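Local coordinates for protein phosphoserine aminotransferase (Bacillus alcalophilus, PDB 1W23) that catalyses the reversible, pyridoxal-phosphate-dependent transfer of an amino group from glutamate to 3-phosphohydroxypyruvate, yielding phosphoserine in the second step of serine biosynthesis, at residues Asn151-Thr156 with Gly332-Ile337; Asp276-Ser281 with Gly292-Met297; Lys24-Phe29 with Pro240-Tyr245; Gln54-Glu59 with Met246-Leu251. All blocks are in the same frame, centred on the assembly; numbering follows the deposited sequence. Where two conformers were deposited one is given.

Contact 1 (Asn151-Thr156 with Gly332-Ile337); sequences NTIYGT and GCRASI. With PLP (pyridoxal-5'-phosphate), chain J.
R334 reaches from strand 333-336 to the backbone of T152, and one hydrogen bond joins the two segments: R334 NH1 donates to T152 O over 2.9 Å with an N-H...O angle of 163°. The acceptor lies at the guanidinium edge and in its plane, whereas seen from the carbonyl the donor stands well above the carbonyl plane. The extended start of the chain brings R334 CD to 3.3 Å from T152 O, and the bend at chi3 (56°) then swings the guanidinium so that NH1 meets the same oxygen. An alanine here, lacking the guanidinium, is likely to leave T152 O without this donor and to open a gap between strand and loop.

Segment 151-156 is a tight turn between the short strands 150-151 and 156-157. Its start and end are tied by N151 N to T156 O and by G155 N to N151 O, and G155 takes the positive phi that favours glycine. N151 ND2 adds a bond of 2.9 Å to T156 OG1, which lies tilted from the amide plane.

The turn presents T152 to the cofactor. T152 OG1 and O3 of pyridoxal phosphate are hydrogen-bonded at 2.6 Å, and S175 is a second partner of the same hydroxyl.

Van der Waals contacts surround the guanidinium nitrogen: the methyl T152 CG2 approaches R334 NH1 to 3.8 Å, and the methylene I153 CG1 comes within 3.9 Å of it. I153 also meets W102, another residue of the cofactor pocket, while R334 rests on T300 of the adjoining strand and on A9.

Contact 2 (Asp276-Ser281 with Gly292-Met297); sequences DTIDES and GSRSLM
R294 and D279 form a two-pronged, end-on salt bridge. R294 NH2 donates to D279 OD1 at 2.8 Å and R294 NH1 to D279 OD2 at 2.9 Å, each nitrogen serving its own oxygen. Both bonds are nearly straight, at 168° and 174°, and both oxygens are met on their syn side. The carboxylate and guanidinium planes lie only 11° apart, so the two groups share almost one plane and the paired bonds fix the rotation of each. R294 runs out extended from CG to NE, which carries its charged end across to the helix.

Polar bonds within the segments shape the two ends of the contact. I278 O takes two donors from S281, whose OG lies 2.7 Å from I278 O and whose backbone N also bonds to it, just where helix 259-279 finishes. In the loop, S295 OG accepts from M297 N at 2.9 Å, an ST turn, and is also bonded to N150.

Packing is sparse. I278 CG2 stands 4.3 Å from R294 NH2, approaching obliquely, while the rest of I278 turns to V299, F301 and M353. The arginine also leans on Y275, one turn before D279.

The salt bridge thus pins the C-terminal end of helix 259-279 to the loop leading into strand 298-302, an alpha/beta arrangement that belongs to the small C-terminal domain of fold type I pyridoxal-phosphate enzymes.

Contact 3 (Lys24-Phe29 with Pro240-Tyr245); sequences KELLNF and PTFSIY
Y245, near the start of helix 241-256, points into the loop that links helices 16-24 and 44-61, at the dimer interface of this fold type I aminotransferase. Its CB stands 3.5 Å from F242 O, one turn back in the helix, and with CG anti to the backbone N (chi1 161°) the ring is carried out toward the loop. Along one flank, Y245 CE1 lies 3.7 Å from F29 CE1. The edge of Y245 is turned toward the face of F29 in an offset edge-to-face pair, with planes at 83° and centroids 5.5 Å apart. At the tip, Y245 OH donates to E25 OE1 across 2.6 Å, using the anti lone pair of that oxygen, which lies in the plane of the tyrosine ring. E25 gets there with CG between its backbone N and carbonyl carbon (chi1 68°) and an extended chain beyond. A phenylalanine here, lacking the hydroxyl, would probably leave the E25 carboxylate without this donor.

F242 stacks its ring on F242 of the second subunit, and M37 of that subunit also packs against it. Within the chain, L26 crosses F242 at about a right angle, with L26 CD1 3.8 Å from F242 CE1.

Contact 4 (Gln54-Glu59 with Met246-Leu251); sequences QNLLRE and MLRNVL
N249 OD1 is gripped twice by R248, the arginine whose methylene carbon CD rests 4.0 Å from L56 CD1 on the neighbouring helix. R248 NE and R248 NH2 each lie 3.0 Å from N249 OD1, a side-on grip by one edge of the guanidinium, with the oxygen close to its plane. Bends at chi2 (-72°) and chi3 (-53°) fold the chain back to meet this next-door residue, and the two bonds hold the guanidinium against turning. R248 NH1 is left to bond Q52 of helix 44-61, while N249 ND2 binds A18 O.

Between the helices the contact is otherwise apolar, and L251 is its centre. L251 CB meets L56 CB at 3.9 Å as the two leucines slide past each other in opposite directions, and L56 CD1 continues along the partner helix to within 3.8 Å of R248 O. On the other flank, the methyl groups of L251 reach L57, though how closely is uncertain because L57 was modelled in two conformers. A salt bridge from E59 to K255 continues the pairing of the two helices.

The helix segments run 9.5 Å apart at 37°, in broadly the same direction. Since L57 and L247 also touch F71, both helices pack on side chains of the outermost strand 67-72 of the seven-stranded mixed sheet, a helical layer characteristic of the large domain of fold type I aminotransferases.

From the N terminus, contact 3 opens first at 24-29, followed by contact 4 at 54-59 and contact 1 at 151-156. Contacts 3 and 4 then close on successive parts of helix 241-256, so their loops cross; their centres are 14 Å apart, and F29 packs on R248 where they touch. Contact 1 remains open across both closures, and thus crosses both, before it ends at 332-337. Contact 2 opens and closes inside that interval and is nested in contact 1, and the two meet through backbone bonds G155-S295 and M297-I337. Contacts 3 and 4 bind the N-terminal part to helix 241-256; contacts 1 and 2 tie together the cofactor-side turn, helix 259-279 and the three-stranded sheet.

Contact 1 (Asn151-Thr156 with Gly332-Ile337)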
# COMPACT_ATOMS: atom_id res chain seq x y z
N ASN A 151 -8.10 -16.57 -14.22
CA ASN A 151 -8.08 -15.49 -15.21
C ASN A 151 -9.32 -14.64 -15.01
O ASN A 151 -10.42 -14.91 -15.52
CB ASN A 151 -8.01 -16.08 -16.61
CG ASN A 151 -6.80 -17.00 -16.68
OD1 ASN A 151 -5.67 -16.50 -16.77
ND2 ASN A 151 -7.01 -18.29 -16.64
N THR A 152 -9.15 -13.62 -14.16
CA THR A 152 -10.27 -12.89 -13.54
C THR A 152 -11.23 -12.30 -14.56
O THR A 152 -12.44 -12.19 -14.30
CB THR A 152 -9.67 -11.73 -12.66
OG1 THR A 152 -8.46 -12.24 -12.07
CG2 THR A 152 -10.64 -11.28 -11.58
N ILE A 153 -10.68 -11.82 -15.69
CA ILE A 153 -11.51 -11.16 -16.72
C ILE A 153 -12.30 -12.12 -17.56
O ILE A 153 -13.43 -11.83 -18.00
CB ILE A 153 -10.62 -10.22 -17.57
CG1 ILE A 153 -10.23 -9.00 -16.71
CG2 ILE A 153 -11.30 -9.82 -18.87
CD1 ILE A 153 -9.08 -8.16 -17.21
N TYR A 154 -11.72 -13.29 -17.82
CA TYR A 154 -12.29 -14.31 -18.72
C TYR A 154 -13.06 -15.40 -18.00
O TYR A 154 -13.83 -16.13 -18.65
CB TYR A 154 -11.17 -14.90 -19.61
CG TYR A 154 -10.78 -13.86 -20.66
CD1 TYR A 154 -9.72 -13.02 -20.46
CD2 TYR A 154 -11.53 -13.71 -21.79
CE1 TYR A 154 -9.39 -12.05 -21.42
CE2 TYR A 154 -11.21 -12.75 -22.74
CZ TYR A 154 -10.13 -11.93 -22.54
OH TYR A 154 -9.80 -10.95 -23.49
N GLY A 155 -12.93 -15.55 -16.69
CA GLY A 155 -13.71 -16.55 -15.95
C GLY A 155 -13.26 -17.97 -16.15
O GLY A 155 -14.09 -18.90 -16.09
N THR A 156 -11.97 -18.20 -16.34
CA THR A 156 -11.38 -19.52 -16.46
C THR A 156 -10.36 -19.75 -15.34
O THR A 156 -9.83 -18.78 -14.78
CB THR A 156 -10.70 -19.72 -17.83
OG1 THR A 156 -9.63 -18.77 -17.87
CG2 THR A 156 -11.64 -19.53 -19.00
N GLY A 332 -20.15 -7.95 -21.59
CA GLY A 332 -20.98 -8.94 -20.97
C GLY A 332 -21.11 -8.73 -19.47
O GLY A 332 -21.14 -7.59 -18.97
N CYS A 333 -21.22 -9.85 -18.74
CA CYS A 333 -21.52 -9.87 -17.33
C CYS A 333 -20.44 -10.67 -16.59
O CYS A 333 -19.87 -11.63 -17.17
CB CYS A 333 -22.88 -10.52 -17.05
SG CYS A 333 -24.22 -9.79 -18.03
N ARG A 334 -20.18 -10.35 -15.35
CA ARG A 334 -19.21 -11.09 -14.54
C ARG A 334 -19.72 -11.09 -13.11
O ARG A 334 -19.80 -10.05 -12.48
CB ARG A 334 -17.82 -10.47 -14.60
CG ARG A 334 -16.81 -11.21 -13.74
CD ARG A 334 -15.38 -10.73 -13.97
NE ARG A 334 -15.24 -9.29 -13.75
CZ ARG A 334 -14.06 -8.67 -13.74
NH1 ARG A 334 -12.94 -9.34 -13.91
NH2 ARG A 334 -14.05 -7.33 -13.56
N ALA A 335 -20.06 -12.29 -12.60
CA ALA A 335 -20.45 -12.46 -11.21
C ALA A 335 -19.20 -12.94 -10.44
O ALA A 335 -18.78 -14.10 -10.61
CB ALA A 335 -21.59 -13.47 -11.06
N SER A 336 -18.59 -12.07 -9.65
CA SER A 336 -17.43 -12.44 -8.84
C SER A 336 -17.93 -12.98 -7.51
O SER A 336 -18.71 -12.34 -6.82
CB SER A 336 -16.50 -11.26 -8.67
OG SER A 336 -15.97 -10.83 -9.93
N ILE A 337 -17.52 -14.22 -7.23
CA ILE A 337 -18.01 -15.05 -6.14
C ILE A 337 -16.86 -15.59 -5.30
O ILE A 337 -16.71 -16.76 -5.01
CB ILE A 337 -18.95 -16.16 -6.68
CG1 ILE A 337 -18.32 -16.98 -7.81
CG2 ILE A 337 -20.27 -15.56 -7.10
CD1 ILE A 337 -19.13 -18.23 -8.16
N1 PLP J . -3.64 -10.32 -11.56
C2 PLP J . -4.94 -10.78 -11.44
C2A PLP J . -5.18 -12.21 -11.76
C3 PLP J . -5.94 -9.92 -11.03
O3 PLP J . -7.17 -10.36 -10.90
C4 PLP J . -5.63 -8.54 -10.75
C4A PLP J . -6.70 -7.64 -10.25
C5 PLP J . -4.29 -8.12 -10.87
C6 PLP J . -3.33 -9.02 -11.30
C5A PLP J . -3.86 -6.70 -10.63
O4P PLP J . -3.75 -6.48 -9.18
P PLP J . -3.37 -4.99 -8.63
O1P PLP J . -4.48 -4.08 -9.07
O2P PLP J . -2.03 -4.62 -9.25
O3P PLP J . -3.27 -5.24 -7.14

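Contact 2 (Asp276-Ser281 with Gly292-Met297)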
# COMPACT_ATOMS: atom_id res chain seq x y z
N ASP A 276 -25.52 -23.68 -12.94
CA ASP A 276 -26.75 -24.42 -13.26
C ASP A 276 -27.79 -23.48 -13.88
O ASP A 276 -28.54 -23.89 -14.79
CB ASP A 276 -27.29 -25.11 -12.02
CG ASP A 276 -26.60 -26.34 -11.59
OD1 ASP A 276 -25.72 -26.87 -12.30
OD2 ASP A 276 -26.97 -26.88 -10.51
N THR A 277 -27.87 -22.26 -13.37
CA THR A 277 -28.85 -21.29 -13.92
C THR A 277 -28.53 -21.02 -15.39
O THR A 277 -29.42 -20.95 -16.25
CB THR A 277 -28.85 -20.01 -13.12
OG1 THR A 277 -29.09 -20.30 -11.71
CG2 THR A 277 -29.93 -19.06 -13.54
N ILE A 278 -27.24 -20.83 -15.71
CA ILE A 278 -26.84 -20.65 -17.08
C ILE A 278 -27.19 -21.87 -17.92
O ILE A 278 -27.79 -21.77 -19.03
CB ILE A 278 -25.31 -20.33 -17.16
CG1 ILE A 278 -25.03 -18.95 -16.53
CG2 ILE A 278 -24.78 -20.42 -18.58
CD1 ILE A 278 -23.53 -18.68 -16.31
N ASP A 279 -26.82 -23.05 -17.44
CA ASP A 279 -26.98 -24.27 -18.20
C ASP A 279 -28.44 -24.64 -18.42
O ASP A 279 -28.75 -25.23 -19.45
CB ASP A 279 -26.18 -25.41 -17.55
CG ASP A 279 -24.69 -25.18 -17.60
OD1 ASP A 279 -24.22 -24.38 -18.43
OD2 ASP A 279 -23.98 -25.87 -16.83
N GLU A 280 -29.32 -24.27 -17.49
CA GLU A 280 -30.76 -24.53 -17.57
C GLU A 280 -31.49 -23.50 -18.39
O GLU A 280 -32.73 -23.60 -18.58
CB GLU A 280 -31.34 -24.57 -16.15
CG GLU A 280 -30.90 -25.73 -15.23
CD GLU A 280 -31.12 -25.48 -13.74
OE1 GLU A 280 -30.73 -26.31 -12.89
OE2 GLU A 280 -31.69 -24.42 -13.33
N SER A 281 -30.82 -22.48 -18.92
CA SER A 281 -31.46 -21.32 -19.56
C SER A 281 -31.71 -21.48 -21.06
O SER A 281 -32.16 -20.52 -21.71
CB SER A 281 -30.64 -20.05 -19.35
OG SER A 281 -29.49 -20.00 -20.20
N GLY A 292 -14.92 -27.29 -18.92
CA GLY A 292 -13.81 -27.89 -18.21
C GLY A 292 -12.86 -26.90 -17.58
O GLY A 292 -11.96 -27.30 -16.80
N SER A 293 -12.99 -25.61 -17.92
CA SER A 293 -12.12 -24.54 -17.43
C SER A 293 -12.87 -23.53 -16.61
O SER A 293 -12.31 -22.49 -16.28
CB SER A 293 -11.45 -23.85 -18.62
OG SER A 293 -10.53 -24.75 -19.27
N ARG A 294 -14.14 -23.75 -16.28
CA ARG A 294 -14.96 -22.77 -15.56
C ARG A 294 -14.37 -22.38 -14.23
O ARG A 294 -14.08 -23.24 -13.40
CB ARG A 294 -16.35 -23.34 -15.31
CG ARG A 294 -17.28 -23.17 -16.51
CD ARG A 294 -18.58 -23.93 -16.35
NE ARG A 294 -19.55 -23.45 -17.36
CZ ARG A 294 -20.83 -23.86 -17.41
NH1 ARG A 294 -21.28 -24.85 -16.63
NH2 ARG A 294 -21.62 -23.26 -18.31
N SER A 295 -14.22 -21.08 -13.99
CA SER A 295 -13.74 -20.57 -12.73
C SER A 295 -14.82 -20.70 -11.65
O SER A 295 -16.01 -20.47 -11.86
CB SER A 295 -13.40 -19.08 -12.92
OG SER A 295 -13.07 -18.46 -11.67
N LEU A 296 -14.36 -21.01 -10.43
CA LEU A 296 -15.18 -20.97 -9.22
C LEU A 296 -15.25 -19.59 -8.61
O LEU A 296 -16.01 -19.39 -7.66
CB LEU A 296 -14.64 -22.00 -8.21
CG LEU A 296 -14.74 -23.44 -8.68
CD1 LEU A 296 -14.00 -24.34 -7.69
CD2 LEU A 296 -16.19 -23.89 -8.84
N MET A 297 -14.45 -18.64 -9.10
CA MET A 297 -14.29 -17.31 -8.54
C MET A 297 -14.93 -16.18 -9.36
O MET A 297 -15.42 -15.21 -8.77
CB MET A 297 -12.78 -17.02 -8.38
CG MET A 297 -12.09 -17.91 -7.37
SD MET A 297 -12.39 -17.54 -5.63
CE MET A 297 -13.66 -18.73 -5.15

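Contact 3 (Lys24-Phe29 with Pro240-Tyr245)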
# COMPACT_ATOMS: atom_id res chain seq x y z
N LYS A 24 -15.18 -2.75 16.11
CA LYS A 24 -15.26 -2.71 17.56
C LYS A 24 -13.99 -2.19 18.18
O LYS A 24 -14.05 -1.42 19.15
CB LYS A 24 -15.59 -4.12 18.09
CG LYS A 24 -15.85 -4.17 19.59
CD LYS A 24 -16.14 -5.66 19.97
CE LYS A 24 -16.49 -5.81 21.46
NZ LYS A 24 -17.13 -7.17 21.72
N GLU A 25 -12.84 -2.56 17.64
CA GLU A 25 -11.55 -2.20 18.23
C GLU A 25 -10.81 -1.10 17.44
O GLU A 25 -9.61 -0.91 17.66
CB GLU A 25 -10.67 -3.45 18.48
CG GLU A 25 -10.18 -4.18 17.23
CD GLU A 25 -9.68 -5.60 17.47
OE1 GLU A 25 -9.13 -6.20 16.55
OE2 GLU A 25 -9.81 -6.16 18.57
N LEU A 26 -11.50 -0.36 16.58
CA LEU A 26 -10.83 0.61 15.70
C LEU A 26 -10.12 1.69 16.50
O LEU A 26 -9.14 2.23 15.99
CB LEU A 26 -11.79 1.25 14.70
CG LEU A 26 -11.10 1.79 13.46
CD1 LEU A 26 -10.63 0.69 12.54
CD2 LEU A 26 -12.03 2.73 12.67
N LEU A 27 -10.65 2.07 17.67
CA LEU A 27 -10.06 3.15 18.43
C LEU A 27 -9.15 2.67 19.55
O LEU A 27 -8.32 3.46 20.05
CB LEU A 27 -11.18 4.00 19.08
CG LEU A 27 -12.32 4.40 18.18
CD1 LEU A 27 -13.36 5.27 18.93
CD2 LEU A 27 -11.81 5.12 16.96
N ASN A 28 -9.29 1.42 19.99
CA ASN A 28 -8.56 0.87 21.13
C ASN A 28 -8.19 -0.57 20.83
O ASN A 28 -9.01 -1.48 21.15
CB ASN A 28 -9.40 1.01 22.38
CG ASN A 28 -8.78 0.32 23.59
OD1 ASN A 28 -7.57 0.04 23.61
ND2 ASN A 28 -9.61 -0.02 24.57
N PHE A 29 -7.06 -0.78 20.21
CA PHE A 29 -6.59 -2.10 19.83
C PHE A 29 -5.75 -2.72 20.92
O PHE A 29 -4.79 -2.09 21.40
CB PHE A 29 -5.75 -1.99 18.54
CG PHE A 29 -5.25 -3.34 18.12
CD1 PHE A 29 -6.16 -4.34 17.71
CD2 PHE A 29 -3.90 -3.65 18.13
CE1 PHE A 29 -5.70 -5.59 17.37
CE2 PHE A 29 -3.49 -4.92 17.73
CZ PHE A 29 -4.39 -5.87 17.36
N PRO A 240 2.04 -1.67 5.29
CA PRO A 240 0.61 -1.27 5.28
C PRO A 240 -0.09 -1.97 6.46
O PRO A 240 -0.69 -3.03 6.32
CB PRO A 240 0.14 -1.73 3.90
CG PRO A 240 0.97 -2.96 3.63
CD PRO A 240 2.32 -2.64 4.21
N THR A 241 0.03 -1.37 7.64
CA THR A 241 -0.31 -2.08 8.88
C THR A 241 -1.80 -2.40 8.96
O THR A 241 -2.15 -3.50 9.38
CB THR A 241 0.12 -1.27 10.12
OG1 THR A 241 -0.43 0.05 10.02
CG2 THR A 241 1.62 -1.19 10.28
N PHE A 242 -2.65 -1.48 8.57
CA PHE A 242 -4.11 -1.75 8.66
C PHE A 242 -4.49 -2.83 7.65
O PHE A 242 -5.31 -3.73 7.97
CB PHE A 242 -4.95 -0.50 8.49
CG PHE A 242 -6.42 -0.76 8.85
CD1 PHE A 242 -6.78 -0.96 10.17
CD2 PHE A 242 -7.39 -0.80 7.89
CE1 PHE A 242 -8.09 -1.22 10.50
CE2 PHE A 242 -8.72 -1.06 8.23
CZ PHE A 242 -9.08 -1.24 9.56
N SER A 243 -3.93 -2.82 6.46
CA SER A 243 -4.23 -3.88 5.48
C SER A 243 -3.77 -5.24 5.99
O SER A 243 -4.51 -6.24 5.79
CB SER A 243 -3.62 -3.57 4.12
OG SER A 243 -4.17 -2.43 3.55
N ILE A 244 -2.61 -5.33 6.60
CA ILE A 244 -2.13 -6.61 7.14
C ILE A 244 -2.98 -7.05 8.31
O ILE A 244 -3.29 -8.26 8.46
CB ILE A 244 -0.62 -6.52 7.45
CG1 ILE A 244 0.18 -6.38 6.15
CG2 ILE A 244 -0.17 -7.71 8.27
CD1 ILE A 244 1.59 -5.85 6.30
N TYR A 245 -3.41 -6.13 9.17
CA TYR A 245 -4.33 -6.46 10.26
C TYR A 245 -5.63 -6.98 9.70
O TYR A 245 -6.17 -8.01 10.19
CB TYR A 245 -4.54 -5.15 11.08
CG TYR A 245 -5.78 -5.19 11.92
CD1 TYR A 245 -5.81 -5.80 13.17
CD2 TYR A 245 -6.97 -4.61 11.48
CE1 TYR A 245 -6.97 -5.82 13.93
CE2 TYR A 245 -8.11 -4.66 12.21
CZ TYR A 245 -8.11 -5.28 13.46
OH TYR A 245 -9.29 -5.31 14.15

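Contact 4 (Gln54-Glu59 with Met246-Leu251)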
# COMPACT_ATOMS: atom_id res chain seq x y z
N GLN A 54 1.08 -14.25 9.10
CA GLN A 54 1.95 -15.27 8.49
C GLN A 54 1.60 -16.66 8.96
O GLN A 54 1.50 -17.59 8.14
CB GLN A 54 3.42 -14.92 8.76
CG GLN A 54 3.87 -13.62 8.14
CD GLN A 54 5.34 -13.30 8.28
OE1 GLN A 54 5.79 -12.21 8.68
NE2 GLN A 54 6.24 -14.23 7.97
N ASN A 55 1.47 -16.84 10.28
CA ASN A 55 1.24 -18.19 10.81
C ASN A 55 -0.11 -18.76 10.34
O ASN A 55 -0.20 -19.97 10.08
CB ASN A 55 1.34 -18.15 12.34
CG ASN A 55 2.81 -17.96 12.76
OD1 ASN A 55 3.76 -18.11 12.00
ND2 ASN A 55 2.97 -17.60 14.03
N LEU A 56 -1.12 -17.92 10.22
CA LEU A 56 -2.42 -18.37 9.74
C LEU A 56 -2.30 -18.78 8.28
O LEU A 56 -2.83 -19.82 7.87
CB LEU A 56 -3.46 -17.27 9.91
CG LEU A 56 -3.96 -17.05 11.32
CD1 LEU A 56 -4.71 -15.74 11.50
CD2 LEU A 56 -4.87 -18.22 11.70
N LEU A 57 -1.61 -17.98 7.44
CA LEU A 57 -1.44 -18.40 6.06
C LEU A 57 -0.70 -19.74 5.92
O LEU A 57 -1.06 -20.61 5.15
CB LEU A 57 -0.64 -17.33 5.28
CG LEU A 57 -1.47 -16.21 4.68
CD1 LEU A 57 -0.67 -14.95 4.37
CD2 LEU A 57 -2.14 -16.70 3.40
N ARG A 58 0.33 -19.87 6.77
CA ARG A 58 1.14 -21.07 6.77
C ARG A 58 0.34 -22.30 7.11
O ARG A 58 0.44 -23.33 6.47
CB ARG A 58 2.27 -20.88 7.75
CG ARG A 58 3.23 -22.00 7.82
CD ARG A 58 4.54 -21.63 8.57
NE ARG A 58 5.25 -20.46 7.98
CZ ARG A 58 6.06 -20.61 6.91
NH1 ARG A 58 6.36 -21.72 6.27
NH2 ARG A 58 6.69 -19.52 6.42
N GLU A 59 -0.49 -22.18 8.16
CA GLU A 59 -1.35 -23.29 8.58
C GLU A 59 -2.39 -23.57 7.50
O GLU A 59 -2.65 -24.75 7.16
CB GLU A 59 -2.05 -22.94 9.92
CG GLU A 59 -3.05 -23.93 10.44
CD GLU A 59 -3.77 -23.50 11.72
OE1 GLU A 59 -3.56 -22.37 12.21
OE2 GLU A 59 -4.60 -24.34 12.09
N MET A 246 -6.20 -6.35 8.66
CA MET A 246 -7.45 -6.87 8.09
C MET A 246 -7.25 -8.23 7.47
O MET A 246 -8.14 -9.10 7.57
CB MET A 246 -8.02 -5.87 7.07
CG MET A 246 -8.64 -4.65 7.70
SD MET A 246 -10.03 -4.96 8.77
CE MET A 246 -11.11 -5.92 7.76
N LEU A 247 -6.13 -8.47 6.78
CA LEU A 247 -5.77 -9.76 6.26
C LEU A 247 -5.76 -10.80 7.39
O LEU A 247 -6.35 -11.89 7.25
CB LEU A 247 -4.39 -9.67 5.57
CG LEU A 247 -3.71 -11.00 5.19
CD1 LEU A 247 -4.41 -11.78 4.18
CD2 LEU A 247 -2.26 -10.68 4.80
N ARG A 248 -5.12 -10.49 8.52
CA ARG A 248 -5.15 -11.39 9.66
C ARG A 248 -6.59 -11.72 10.02
O ARG A 248 -6.94 -12.89 10.24
CB ARG A 248 -4.35 -10.73 10.81
CG ARG A 248 -4.06 -11.65 12.01
CD ARG A 248 -5.26 -12.00 12.92
NE ARG A 248 -5.95 -10.77 13.40
CZ ARG A 248 -5.60 -10.13 14.49
NH1 ARG A 248 -4.65 -10.57 15.30
NH2 ARG A 248 -6.25 -8.98 14.80
N ASN A 249 -7.44 -10.69 10.17
CA ASN A 249 -8.84 -10.94 10.55
C ASN A 249 -9.54 -11.83 9.54
O ASN A 249 -10.34 -12.73 9.96
CB ASN A 249 -9.59 -9.62 10.69
CG ASN A 249 -9.23 -8.81 11.90
OD1 ASN A 249 -8.30 -9.13 12.66
ND2 ASN A 249 -10.04 -7.77 12.12
N VAL A 250 -9.34 -11.65 8.26
CA VAL A 250 -9.97 -12.51 7.23
C VAL A 250 -9.47 -13.93 7.36
O VAL A 250 -10.25 -14.89 7.29
CB VAL A 250 -9.74 -11.92 5.83
CG1 VAL A 250 -10.21 -12.93 4.77
CG2 VAL A 250 -10.48 -10.61 5.68
N LEU A 251 -8.16 -14.11 7.54
CA LEU A 251 -7.60 -15.46 7.69
C LEU A 251 -8.17 -16.16 8.93
O LEU A 251 -8.42 -17.37 8.91
CB LEU A 251 -6.08 -15.42 7.75
CG LEU A 251 -5.36 -14.88 6.51
CD1 LEU A 251 -3.90 -14.62 6.84
CD2 LEU A 251 -5.49 -15.88 5.38